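Local coordinates for nucleoprotein (Schmallenberg virus, PDB 4JNG), which encapsidates the viral RNA genome, protecting it from nucleases and forming the helical nucleocapsid that serves as template for transcription and replication, at residues A16-E21 / A148-D153; V22-F27 / S97-R102; I162-V167 / N175-V180. One frame throughout, in Å; residues are numbered along the deposited sequence.

Contact 1: A16-E21 / A148-D153; sequences ATFNPE and AEMFLD. With nucleotides of chain A.
Apolar packing joins the two segments: Pro20 lays its CB against Met150 CB, 3.8 Å away, and at the same distance against CE1 of Phe151. Phe18 turns its ring to the sulfur of Met150 through a chi1 of 178°, which sets CG beside its carbonyl carbon; SD lies near the ring plane, 5.1 Å from the Phe18 centroid, a Met-aromatic contact. The Phe151 ring has CB of the preceding residue, Met150, over one face and receives oxygens at its rim, Pro20 O and the Glu21 carboxylate, whose OE2 stands 3.5 Å from CD1 of Phe151. The carboxylate is tilted 70° from the ring, and its other oxygen forms a salt bridge with Arg102.

Polar bonds belong to the RNA and to the helix start. Ala16 N donates to OP1 of U22 of chain A (3.0 Å) and to O3' of U21 of chain A, while the O2' hydroxyl of U22 donates to Phe18 O over 2.7 Å. Asn19 OD1 accepts from Glu21 N at 3.0 Å, with the donor above the carbonyl plane.

Asn19 is thus the N-cap of helix 20-31, and Ala16, Phe18, Asn19 and Pro20 form part of the RNA-binding surface, backed by the buried Met150 and Phe151.

Contact 2: V22-F27 / S97-R102; sequences VGYVAF and SGYLAR
Tyr99 is the main bump of this contact, reaching from helix 97-102 into a hollow lined by Gly23, Tyr24 and Phe27. Gly23 forms the floor at its tip: the Tyr99 hydroxyl OH sits 3.3 Å from Gly23 CA, a closeness allowed by the absence of a side chain there. One face of the Tyr99 ring is covered by the helix backbone at Tyr24, with Tyr24 CA 3.8 Å from the ring centroid in a CH-pi contact. On Phe27, the ring is met over a face by Tyr99 CB and at the edge by Leu100 CD2, which comes within 3.9 Å of Phe27 CZ. The Phe27 and Tyr99 ring planes are inclined by 43°, neither stacked nor edge-on.

A second bump is Tyr24, its ring swung against the other helix by a chi1 of 171°. Arg102 folds across it, bent at chi2 and chi3; its CG rests over the face, 3.5 Å from the Tyr24 centroid, and the guanidinium follows off-centre as a cation-pi partner, CZ lying 4.4 Å from that centroid. The segments cross at -75°, their axes 10.0 Å apart.

Aromatic faces and aliphatic CH groups therefore do most of the joining. The charge of Arg102 is shared between the Tyr24 ring and salt bridges to Glu21 and Asp106, which probably keep the guanidinium fixed at the border of this buried interface.

Contact 3: I162-V167 / N175-V180; sequences IEMHRV and NFMKKV. With nucleotides of chain A.
A chi1 of -80° sets CG of Met177 beside its backbone N, and a bend at chi3 (75°) turns the methyl back toward helix 162-167. Its CE then meets Met164 CG at 3.6 Å, the two chains crossing nearly at right angles, while SD rests 4.0 Å from Val167 CG2. Glu163, bent at chi2, slides past Met177 in the opposite direction, their CG atoms 3.8 Å apart. This brings its carboxylate between Phe176 O, an acceptor like itself, and Val180, OE2 lying 3.5 Å from Val180 CG1. The other oxygen, OE1, forms a salt bridge with Arg166 NH2 one helical turn on, although the hydrogen bond within it is weak.

Phe176 turns its ring away from the helix and inserts it between two bases: N3 of U26 of chain A lies 3.4 Å above one face, and U27 of chain A covers the opposite face. The Arg166 guanidinium lies beside O2 of U27 and of U28 of chain A, its exact position doubtful because NH1 is modelled too close to the U28 base. Lys178 NZ bonds to uracil O4 atoms, one bond being weak, and Lys179 NZ makes salt bridges to phosphates.

Chemically, an apolar side built on Met177 backs a polar side turned to the RNA. Glu163 probably steadies the Arg166 guanidinium electrostatically, while the two faces of the Phe176 ring serve the bases and the lysines both base and backbone.

Contacts 1 and 2 share helix 20-31, and contact 2 is nested in the loop that contact 1 closes. They touch directly through the salt bridge from Glu21 to Arg102, while Phe18 packs on Tyr99. Both are buried, but contact 2 is aromatic helix packing set back from the RNA, whereas contact 1 carries one flank out to nucleotides U21 and U22 of chain A. Contact 3 lies across the chain's centre from contact 2, without touching it, and is only partly buried; here charged and aromatic groups meet the RNA. Contact 1 bridges toward it, Glu149 packing on Lys179 and Val180. The RNA bonds of contact 1 run through the backbone, whereas contact 3 meets the RNA with side chains.

Contact 1: A16-E21 / A148-D153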
loop_
_atom_site.group_PDB
_atom_site.type_symbol
_atom_site.label_atom_id
_atom_site.label_comp_id
_atom_site.label_asym_id
_atom_site.label_seq_id
_atom_site.Cartn_x
_atom_site.Cartn_y
_atom_site.Cartn_z
ATOM N N ALA B 16 11.545 -31.831 2.505
ATOM C CA ALA B 16 10.093 -31.869 2.459
ATOM C C ALA B 16 9.640 -33.322 2.435
ATOM O O ALA B 16 10.235 -34.151 1.752
ATOM C CB ALA B 16 9.578 -31.138 1.227
ATOM N N THR B 17 8.606 -33.629 3.206
ATOM C CA THR B 17 7.947 -34.933 3.137
ATOM C C THR B 17 6.907 -34.952 2.002
ATOM O O THR B 17 6.421 -36.015 1.598
ATOM C CB THR B 17 7.278 -35.280 4.483
ATOM O OG1 THR B 17 6.311 -34.280 4.818
ATOM C CG2 THR B 17 8.329 -35.348 5.598
ATOM N N PHE B 18 6.584 -33.777 1.473
ATOM C CA PHE B 18 5.544 -33.653 0.456
ATOM C C PHE B 18 6.018 -34.173 -0.904
ATOM O O PHE B 18 6.961 -33.646 -1.487
ATOM C CB PHE B 18 5.069 -32.199 0.366
ATOM C CG PHE B 18 4.035 -31.964 -0.689
ATOM C CD1 PHE B 18 2.790 -32.577 -0.604
ATOM C CD2 PHE B 18 4.296 -31.134 -1.767
ATOM C CE1 PHE B 18 1.835 -32.375 -1.582
ATOM C CE2 PHE B 18 3.335 -30.922 -2.744
ATOM C CZ PHE B 18 2.110 -31.540 -2.649
ATOM N N ASN B 19 5.356 -35.227 -1.387
ATOM C CA ASN B 19 5.586 -35.764 -2.714
ATOM C C ASN B 19 4.300 -35.565 -3.521
ATOM O O ASN B 19 3.316 -36.271 -3.291
ATOM C CB ASN B 19 5.961 -37.247 -2.620
ATOM C CG ASN B 19 6.029 -37.934 -3.979
ATOM O OD1 ASN B 19 5.718 -37.347 -5.020
ATOM N ND2 ASN B 19 6.419 -39.201 -3.970
ATOM N N PRO B 20 4.311 -34.609 -4.471
ATOM C CA PRO B 20 3.128 -34.225 -5.238
ATOM C C PRO B 20 2.435 -35.396 -5.947
ATOM O O PRO B 20 1.210 -35.379 -6.105
ATOM C CB PRO B 20 3.670 -33.241 -6.275
ATOM C CG PRO B 20 4.968 -32.754 -5.749
ATOM C CD PRO B 20 5.504 -33.829 -4.857
ATOM N N GLU B 21 3.218 -36.393 -6.357
ATOM C CA GLU B 21 2.686 -37.585 -7.022
ATOM C C GLU B 21 1.785 -38.376 -6.080
ATOM O O GLU B 21 0.722 -38.849 -6.489
ATOM C CB GLU B 21 3.824 -38.477 -7.544
ATOM C CG GLU B 21 4.794 -37.793 -8.514
ATOM C CD GLU B 21 4.163 -37.421 -9.848
ATOM O OE1 GLU B 21 3.091 -37.968 -10.185
ATOM O OE2 GLU B 21 4.743 -36.580 -10.574
ATOM N N ALA B 148 0.999 -26.466 -11.591
ATOM C CA ALA B 148 1.494 -27.368 -12.633
ATOM C C ALA B 148 2.998 -27.641 -12.505
ATOM O O ALA B 148 3.480 -28.678 -12.962
ATOM C CB ALA B 148 1.180 -26.813 -14.014
ATOM N N GLU B 149 3.727 -26.718 -11.880
ATOM C CA GLU B 149 5.174 -26.893 -11.643
ATOM C C GLU B 149 5.530 -28.086 -10.729
ATOM O O GLU B 149 6.675 -28.540 -10.703
ATOM C CB GLU B 149 5.800 -25.584 -11.130
ATOM C CG GLU B 149 5.554 -25.244 -9.665
ATOM C CD GLU B 149 4.129 -24.826 -9.341
ATOM O OE1 GLU B 149 3.349 -24.432 -10.245
ATOM O OE2 GLU B 149 3.794 -24.896 -8.147
ATOM N N MET B 150 4.546 -28.596 -9.991
ATOM C CA MET B 150 4.696 -29.849 -9.254
ATOM C C MET B 150 4.831 -31.087 -10.164
ATOM O O MET B 150 5.178 -32.169 -9.681
ATOM C CB MET B 150 3.471 -30.084 -8.365
ATOM C CG MET B 150 3.206 -29.052 -7.288
ATOM S SD MET B 150 1.889 -29.633 -6.192
ATOM C CE MET B 150 0.402 -29.270 -7.112
ATOM N N PHE B 151 4.534 -30.947 -11.458
ATOM C CA PHE B 151 4.572 -32.072 -12.389
ATOM C C PHE B 151 5.309 -31.705 -13.675
ATOM O O PHE B 151 4.737 -31.721 -14.764
ATOM C CB PHE B 151 3.138 -32.531 -12.712
ATOM C CG PHE B 151 2.299 -32.789 -11.494
ATOM C CD1 PHE B 151 2.571 -33.868 -10.670
ATOM C CD2 PHE B 151 1.250 -31.946 -11.165
ATOM C CE1 PHE B 151 1.814 -34.102 -9.535
ATOM C CE2 PHE B 151 0.482 -32.176 -10.039
ATOM C CZ PHE B 151 0.770 -33.254 -9.219
ATOM N N LEU B 152 6.591 -31.377 -13.552
ATOM C CA LEU B 152 7.413 -31.078 -14.729
ATOM C C LEU B 152 7.405 -32.229 -15.761
ATOM O O LEU B 152 7.388 -31.979 -16.963
ATOM C CB LEU B 152 8.845 -30.708 -14.300
ATOM C CG LEU B 152 9.233 -29.233 -14.058
ATOM C CD1 LEU B 152 8.095 -28.222 -14.097
ATOM C CD2 LEU B 152 10.007 -29.098 -12.753
ATOM N N ASP B 153 7.371 -33.477 -15.296
ATOM C CA ASP B 153 7.316 -34.643 -16.190
ATOM C C ASP B 153 6.043 -34.672 -17.049
ATOM O O ASP B 153 6.111 -34.870 -18.268
ATOM C CB ASP B 153 7.428 -35.941 -15.373
ATOM C CG ASP B 153 7.373 -37.200 -16.238
ATOM O OD1 ASP B 153 6.305 -37.489 -16.823
ATOM O OD2 ASP B 153 8.393 -37.916 -16.315
ATOM P P U A 22 13.413 -30.781 -0.281
ATOM O OP1 U A 22 13.594 -32.098 0.373
ATOM O OP2 U A 22 14.594 -30.025 -0.772
ATOM O "O5'" U A 22 12.384 -30.978 -1.481
ATOM C "C5'" U A 22 12.245 -29.980 -2.501
ATOM C "C4'" U A 22 10.953 -30.191 -3.254
ATOM O "O4'" U A 22 10.904 -31.543 -3.764
ATOM C "C3'" U A 22 9.675 -29.989 -2.443
ATOM O "O3'" U A 22 8.937 -28.959 -3.070
ATOM C "C2'" U A 22 8.973 -31.348 -2.474
ATOM O "O2'" U A 22 7.563 -31.282 -2.585
ATOM C "C1'" U A 22 9.577 -31.996 -3.717
ATOM N N1 U A 22 9.592 -33.463 -3.661
ATOM C C2 U A 22 9.019 -34.160 -4.710
ATOM O O2 U A 22 8.520 -33.612 -5.678
ATOM N N3 U A 22 9.067 -35.525 -4.586
ATOM C C4 U A 22 9.607 -36.251 -3.547
ATOM O O4 U A 22 9.567 -37.482 -3.583
ATOM C C5 U A 22 10.179 -35.459 -2.502
ATOM C C6 U A 22 10.152 -34.125 -2.592
ATOM P P U A 21 15.344 -24.889 2.155
ATOM O OP1 U A 21 16.433 -25.067 1.161
ATOM O OP2 U A 21 14.424 -23.730 2.046
ATOM O "O5'" U A 21 14.458 -26.211 2.166
ATOM C "C5'" U A 21 15.065 -27.509 2.239
ATOM C "C4'" U A 21 13.995 -28.569 2.214
ATOM O "O4'" U A 21 13.133 -28.410 3.378
ATOM C "C3'" U A 21 13.061 -28.537 1.007
ATOM O "O3'" U A 21 12.607 -29.851 0.719
ATOM C "C2'" U A 21 11.871 -27.753 1.534
ATOM O "O2'" U A 21 10.663 -27.980 0.844
ATOM C "C1'" U A 21 11.789 -28.299 2.954
ATOM N N1 U A 21 11.063 -27.419 3.879
ATOM C C2 U A 21 9.874 -27.884 4.413
ATOM O O2 U A 21 9.427 -28.992 4.171
ATOM N N3 U A 21 9.239 -27.007 5.256
ATOM C C4 U A 21 9.651 -25.739 5.603
ATOM O O4 U A 21 8.960 -25.068 6.371
ATOM C C5 U A 21 10.880 -25.325 4.999
ATOM C C6 U A 21 11.525 -26.155 4.172
#

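Contact 2: V22-F27 / S97-R102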
loop_
_atom_site.group_PDB
_atom_site.type_symbol
_atom_site.label_atom_id
_atom_site.label_comp_id
_atom_site.label_asym_id
_atom_site.label_seq_id
_atom_site.Cartn_x
_atom_site.Cartn_y
_atom_site.Cartn_z
ATOM N N VAL B 22 2.193 -38.507 -4.820
ATOM C CA VAL B 22 1.377 -39.188 -3.817
ATOM C C VAL B 22 0.187 -38.326 -3.401
ATOM O O VAL B 22 -0.910 -38.847 -3.189
ATOM C CB VAL B 22 2.201 -39.607 -2.579
ATOM C CG1 VAL B 22 1.298 -40.095 -1.453
ATOM C CG2 VAL B 22 3.191 -40.693 -2.964
ATOM N N GLY B 23 0.395 -37.017 -3.293
ATOM C CA GLY B 23 -0.699 -36.092 -3.015
ATOM C C GLY B 23 -1.767 -36.143 -4.109
ATOM O O GLY B 23 -2.970 -36.147 -3.827
ATOM N N TYR B 24 -1.316 -36.179 -5.356
ATOM C CA TYR B 24 -2.209 -36.237 -6.508
ATOM C C TYR B 24 -3.093 -37.475 -6.463
ATOM O O TYR B 24 -4.307 -37.392 -6.639
ATOM C CB TYR B 24 -1.388 -36.230 -7.789
ATOM C CG TYR B 24 -2.174 -36.509 -9.048
ATOM C CD1 TYR B 24 -3.146 -35.619 -9.490
ATOM C CD2 TYR B 24 -1.931 -37.650 -9.804
ATOM C CE1 TYR B 24 -3.856 -35.857 -10.643
ATOM C CE2 TYR B 24 -2.638 -37.900 -10.964
ATOM C CZ TYR B 24 -3.609 -36.999 -11.369
ATOM O OH TYR B 24 -4.312 -37.199 -12.511
ATOM N N VAL B 25 -2.474 -38.617 -6.209
ATOM C CA VAL B 25 -3.187 -39.878 -6.184
ATOM C C VAL B 25 -4.177 -39.904 -5.024
ATOM O O VAL B 25 -5.279 -40.419 -5.180
ATOM C CB VAL B 25 -2.226 -41.078 -6.147
ATOM C CG1 VAL B 25 -3.001 -42.384 -6.052
ATOM C CG2 VAL B 25 -1.365 -41.083 -7.398
ATOM N N ALA B 26 -3.809 -39.313 -3.884
ATOM C CA ALA B 26 -4.740 -39.203 -2.751
ATOM C C ALA B 26 -5.932 -38.305 -3.079
ATOM O O ALA B 26 -7.047 -38.541 -2.612
ATOM C CB ALA B 26 -4.022 -38.689 -1.514
ATOM N N PHE B 27 -5.683 -37.271 -3.874
ATOM C CA PHE B 27 -6.727 -36.357 -4.316
ATOM C C PHE B 27 -7.687 -37.063 -5.277
ATOM O O PHE B 27 -8.908 -36.869 -5.201
ATOM C CB PHE B 27 -6.079 -35.134 -4.968
ATOM C CG PHE B 27 -7.022 -34.247 -5.717
ATOM C CD1 PHE B 27 -7.774 -33.292 -5.054
ATOM C CD2 PHE B 27 -7.116 -34.329 -7.095
ATOM C CE1 PHE B 27 -8.620 -32.450 -5.750
ATOM C CE2 PHE B 27 -7.965 -33.494 -7.802
ATOM C CZ PHE B 27 -8.722 -32.553 -7.126
ATOM N N SER B 97 -5.315 -26.730 -7.847
ATOM C CA SER B 97 -5.117 -26.269 -9.212
ATOM C C SER B 97 -4.150 -27.148 -10.004
ATOM O O SER B 97 -4.404 -27.465 -11.163
ATOM C CB SER B 97 -4.611 -24.832 -9.196
ATOM O OG SER B 97 -4.357 -24.361 -10.501
ATOM N N GLY B 98 -3.034 -27.522 -9.381
ATOM C CA GLY B 98 -2.065 -28.412 -10.016
ATOM C C GLY B 98 -2.622 -29.817 -10.215
ATOM O O GLY B 98 -2.471 -30.415 -11.288
ATOM N N TYR B 99 -3.275 -30.348 -9.189
ATOM C CA TYR B 99 -3.872 -31.675 -9.309
ATOM C C TYR B 99 -4.906 -31.710 -10.443
ATOM O O TYR B 99 -4.843 -32.596 -11.280
ATOM C CB TYR B 99 -4.504 -32.140 -7.996
ATOM C CG TYR B 99 -3.541 -32.328 -6.840
ATOM C CD1 TYR B 99 -2.159 -32.474 -7.041
ATOM C CD2 TYR B 99 -4.016 -32.380 -5.536
ATOM C CE1 TYR B 99 -1.297 -32.655 -5.970
ATOM C CE2 TYR B 99 -3.156 -32.561 -4.462
ATOM C CZ TYR B 99 -1.803 -32.700 -4.685
ATOM O OH TYR B 99 -0.971 -32.886 -3.609
ATOM N N LEU B 100 -5.797 -30.718 -10.490
ATOM C CA LEU B 100 -6.866 -30.667 -11.509
ATOM C C LEU B 100 -6.310 -30.530 -12.921
ATOM O O LEU B 100 -6.796 -31.181 -13.844
ATOM C CB LEU B 100 -7.875 -29.546 -11.231
ATOM C CG LEU B 100 -8.897 -29.751 -10.109
ATOM C CD1 LEU B 100 -9.637 -28.447 -9.844
ATOM C CD2 LEU B 100 -9.905 -30.862 -10.415
ATOM N N ALA B 101 -5.297 -29.688 -13.088
ATOM C CA ALA B 101 -4.584 -29.577 -14.367
ATOM C C ALA B 101 -3.994 -30.923 -14.788
ATOM O O ALA B 101 -4.115 -31.328 -15.942
ATOM C CB ALA B 101 -3.488 -28.525 -14.285
ATOM N N ARG B 102 -3.366 -31.605 -13.839
ATOM C CA ARG B 102 -2.791 -32.916 -14.070
ATOM C C ARG B 102 -3.872 -33.949 -14.406
ATOM O O ARG B 102 -3.658 -34.820 -15.244
ATOM C CB ARG B 102 -1.996 -33.353 -12.838
ATOM C CG ARG B 102 -1.581 -34.811 -12.804
ATOM C CD ARG B 102 -0.482 -35.133 -13.789
ATOM N NE ARG B 102 0.627 -35.750 -13.071
ATOM C CZ ARG B 102 0.710 -37.036 -12.740
ATOM N NH1 ARG B 102 -0.235 -37.912 -13.075
ATOM N NH2 ARG B 102 1.761 -37.451 -12.067
#

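Contact 3: I162-V167 / N175-V180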
loop_
_atom_site.group_PDB
_atom_site.type_symbol
_atom_site.label_atom_id
_atom_site.label_comp_id
_atom_site.label_asym_id
_atom_site.label_seq_id
_atom_site.Cartn_x
_atom_site.Cartn_y
_atom_site.Cartn_z
ATOM N N ILE B 162 8.042 -21.442 -18.710
ATOM C CA ILE B 162 7.036 -20.369 -18.631
ATOM C C ILE B 162 7.403 -19.348 -17.546
ATOM O O ILE B 162 7.138 -18.152 -17.689
ATOM C CB ILE B 162 5.624 -20.924 -18.347
ATOM C CG1 ILE B 162 5.047 -21.593 -19.606
ATOM C CG2 ILE B 162 4.679 -19.809 -17.893
ATOM C CD1 ILE B 162 3.806 -22.433 -19.357
ATOM N N GLU B 163 7.993 -19.829 -16.457
ATOM C CA GLU B 163 8.382 -18.957 -15.356
ATOM C C GLU B 163 9.668 -18.206 -15.688
ATOM O O GLU B 163 9.788 -17.018 -15.385
ATOM C CB GLU B 163 8.539 -19.755 -14.068
ATOM C CG GLU B 163 7.969 -19.047 -12.853
ATOM C CD GLU B 163 7.114 -19.962 -11.996
ATOM O OE1 GLU B 163 5.881 -19.974 -12.194
ATOM O OE2 GLU B 163 7.675 -20.671 -11.136
ATOM N N MET B 164 10.621 -18.898 -16.312
ATOM C CA MET B 164 11.837 -18.251 -16.798
ATOM C C MET B 164 11.456 -17.071 -17.683
ATOM O O MET B 164 11.871 -15.941 -17.426
ATOM C CB MET B 164 12.728 -19.234 -17.572
ATOM C CG MET B 164 13.605 -20.106 -16.686
ATOM S SD MET B 164 14.600 -21.287 -17.620
ATOM C CE MET B 164 15.541 -22.056 -16.307
ATOM N N HIS B 165 10.638 -17.337 -18.701
ATOM C CA HIS B 165 10.149 -16.291 -19.599
ATOM C C HIS B 165 9.433 -15.158 -18.859
ATOM O O HIS B 165 9.491 -14.010 -19.295
ATOM C CB HIS B 165 9.226 -16.877 -20.679
ATOM C CG HIS B 165 9.954 -17.645 -21.740
ATOM N ND1 HIS B 165 10.806 -17.042 -22.639
ATOM C CD2 HIS B 165 9.959 -18.965 -22.045
ATOM C CE1 HIS B 165 11.305 -17.956 -23.453
ATOM N NE2 HIS B 165 10.805 -19.132 -23.115
ATOM N N ARG B 166 8.752 -15.471 -17.759
ATOM C CA ARG B 166 8.083 -14.429 -16.976
ATOM C C ARG B 166 9.087 -13.484 -16.306
ATOM O O ARG B 166 8.815 -12.298 -16.173
ATOM C CB ARG B 166 7.144 -15.025 -15.925
ATOM C CG ARG B 166 5.766 -15.408 -16.453
ATOM C CD ARG B 166 4.759 -15.494 -15.318
ATOM N NE ARG B 166 5.173 -16.443 -14.280
ATOM C CZ ARG B 166 4.520 -16.649 -13.136
ATOM N NH1 ARG B 166 3.418 -15.974 -12.850
ATOM N NH2 ARG B 166 4.978 -17.521 -12.253
ATOM N N VAL B 167 10.237 -14.010 -15.890
ATOM C CA VAL B 167 11.301 -13.180 -15.321
ATOM C C VAL B 167 11.952 -12.329 -16.417
ATOM O O VAL B 167 12.301 -11.166 -16.194
ATOM C CB VAL B 167 12.377 -14.050 -14.624
ATOM C CG1 VAL B 167 13.590 -13.217 -14.214
ATOM C CG2 VAL B 167 11.785 -14.765 -13.415
ATOM N N ASN B 175 12.136 -14.146 -7.430
ATOM C CA ASN B 175 11.513 -15.172 -6.600
ATOM C C ASN B 175 10.320 -15.730 -7.383
ATOM O O ASN B 175 10.252 -15.545 -8.596
ATOM C CB ASN B 175 11.106 -14.605 -5.233
ATOM C CG ASN B 175 12.298 -14.353 -4.323
ATOM O OD1 ASN B 175 13.291 -15.081 -4.366
ATOM N ND2 ASN B 175 12.199 -13.327 -3.482
ATOM N N PHE B 176 9.396 -16.432 -6.735
ATOM C CA PHE B 176 8.346 -17.166 -7.461
ATOM C C PHE B 176 8.937 -18.383 -8.191
ATOM O O PHE B 176 8.303 -19.450 -8.250
ATOM C CB PHE B 176 7.578 -16.270 -8.456
ATOM C CG PHE B 176 6.719 -15.219 -7.802
ATOM C CD1 PHE B 176 5.463 -15.546 -7.307
ATOM C CD2 PHE B 176 7.154 -13.902 -7.697
ATOM C CE1 PHE B 176 4.664 -14.584 -6.705
ATOM C CE2 PHE B 176 6.359 -12.937 -7.100
ATOM C CZ PHE B 176 5.117 -13.277 -6.599
ATOM N N MET B 177 10.139 -18.219 -8.757
ATOM C CA MET B 177 10.879 -19.324 -9.358
ATOM C C MET B 177 11.496 -20.222 -8.293
ATOM O O MET B 177 11.930 -21.336 -8.579
ATOM C CB MET B 177 11.977 -18.810 -10.292
ATOM C CG MET B 177 11.497 -18.396 -11.670
ATOM S SD MET B 177 12.798 -18.561 -12.903
ATOM C CE MET B 177 12.836 -20.337 -13.142
ATOM N N LYS B 178 11.534 -19.731 -7.062
ATOM C CA LYS B 178 12.039 -20.494 -5.938
ATOM C C LYS B 178 11.487 -21.916 -5.921
ATOM O O LYS B 178 12.256 -22.878 -5.831
ATOM C CB LYS B 178 11.663 -19.777 -4.646
ATOM C CG LYS B 178 12.182 -20.435 -3.383
ATOM C CD LYS B 178 11.744 -19.655 -2.156
ATOM C CE LYS B 178 10.270 -19.880 -1.843
ATOM N NZ LYS B 178 9.748 -18.865 -0.890
ATOM N N LYS B 179 10.162 -22.045 -6.020
ATOM C CA LYS B 179 9.525 -23.352 -5.897
ATOM C C LYS B 179 9.902 -24.296 -7.024
ATOM O O LYS B 179 10.318 -25.435 -6.778
ATOM C CB LYS B 179 7.994 -23.231 -5.836
ATOM C CG LYS B 179 7.341 -24.534 -5.397
ATOM C CD LYS B 179 5.831 -24.444 -5.273
ATOM C CE LYS B 179 5.200 -25.835 -5.231
ATOM N NZ LYS B 179 5.630 -26.669 -4.077
ATOM N N VAL B 180 9.741 -23.832 -8.256
ATOM C CA VAL B 180 9.939 -24.688 -9.418
ATOM C C VAL B 180 11.370 -25.212 -9.487
ATOM O O VAL B 180 11.601 -26.371 -9.836
ATOM C CB VAL B 180 9.524 -23.988 -10.741
ATOM C CG1 VAL B 180 10.441 -22.819 -11.081
ATOM C CG2 VAL B 180 9.483 -24.994 -11.884
ATOM P P U A 27 -0.600 -11.236 -4.954
ATOM O OP1 U A 27 -1.729 -10.325 -4.643
ATOM O OP2 U A 27 -0.869 -12.685 -5.154
ATOM O "O5'" U A 27 0.134 -10.657 -6.249
ATOM C "C5'" U A 27 1.571 -10.671 -6.392
ATOM C "C4'" U A 27 2.013 -10.473 -7.834
ATOM O "O4'" U A 27 3.138 -11.362 -8.098
ATOM C "C3'" U A 27 0.992 -10.738 -8.945
ATOM O "O3'" U A 27 0.407 -9.528 -9.417
ATOM C "C2'" U A 27 1.842 -11.364 -10.048
ATOM O "O2'" U A 27 2.504 -10.417 -10.863
ATOM C "C1'" U A 27 2.865 -12.153 -9.238
ATOM N N1 U A 27 2.401 -13.478 -8.791
ATOM C C2 U A 27 2.867 -14.590 -9.468
ATOM O O2 U A 27 3.629 -14.519 -10.413
ATOM N N3 U A 27 2.399 -15.791 -8.997
ATOM C C4 U A 27 1.532 -15.994 -7.944
ATOM O O4 U A 27 1.205 -17.141 -7.640
ATOM C C5 U A 27 1.094 -14.797 -7.298
ATOM C C6 U A 27 1.532 -13.611 -7.730
ATOM P P U A 26 -1.125 -15.781 -1.639
ATOM O OP1 U A 26 -2.460 -15.152 -1.488
ATOM O OP2 U A 26 -0.917 -16.830 -2.665
ATOM O "O5'" U A 26 -0.029 -14.647 -1.895
ATOM C "C5'" U A 26 -0.187 -13.299 -1.402
ATOM C "C4'" U A 26 1.001 -12.442 -1.795
ATOM O "O4'" U A 26 2.227 -13.084 -1.357
ATOM C "C3'" U A 26 1.206 -12.210 -3.286
ATOM O "O3'" U A 26 0.483 -11.081 -3.775
ATOM C "C2'" U A 26 2.700 -11.908 -3.377
ATOM O "O2'" U A 26 3.027 -10.543 -3.206
ATOM C "C1'" U A 26 3.277 -12.767 -2.250
ATOM N N1 U A 26 3.884 -14.019 -2.729
ATOM C C2 U A 26 5.232 -14.001 -3.034
ATOM O O2 U A 26 5.929 -13.009 -2.904
ATOM N N3 U A 26 5.737 -15.195 -3.486
ATOM C C4 U A 26 5.047 -16.376 -3.673
ATOM O O4 U A 26 5.647 -17.368 -4.091
ATOM C C5 U A 26 3.655 -16.309 -3.351
ATOM C C6 U A 26 3.133 -15.160 -2.906
ATOM P P U A 28 -1.018 -9.535 -10.162
ATOM O OP1 U A 28 -1.304 -8.145 -10.596
ATOM O OP2 U A 28 -1.992 -10.241 -9.295
ATOM O "O5'" U A 28 -0.753 -10.399 -11.475
ATOM C "C5'" U A 28 -0.140 -9.806 -12.635
ATOM C "C4'" U A 28 -0.023 -10.816 -13.752
ATOM O "O4'" U A 28 0.825 -11.915 -13.340
ATOM C "C3'" U A 28 -1.324 -11.481 -14.171
ATOM O "O3'" U A 28 -2.057 -10.631 -15.043
ATOM C "C2'" U A 28 -0.843 -12.777 -14.816
ATOM O "O2'" U A 28 -0.545 -12.669 -16.193
ATOM C "C1'" U A 28 0.399 -13.107 -13.980
ATOM N N1 U A 28 0.147 -14.120 -12.944
ATOM C C2 U A 28 0.638 -15.393 -13.154
ATOM O O2 U A 28 1.266 -15.706 -14.152
ATOM N N3 U A 28 0.370 -16.288 -12.148
ATOM C C4 U A 28 -0.325 -16.048 -10.982
ATOM O O4 U A 28 -0.483 -16.962 -10.172
ATOM C C5 U A 28 -0.803 -14.707 -10.839
ATOM C C6 U A 28 -0.560 -13.813 -11.804
#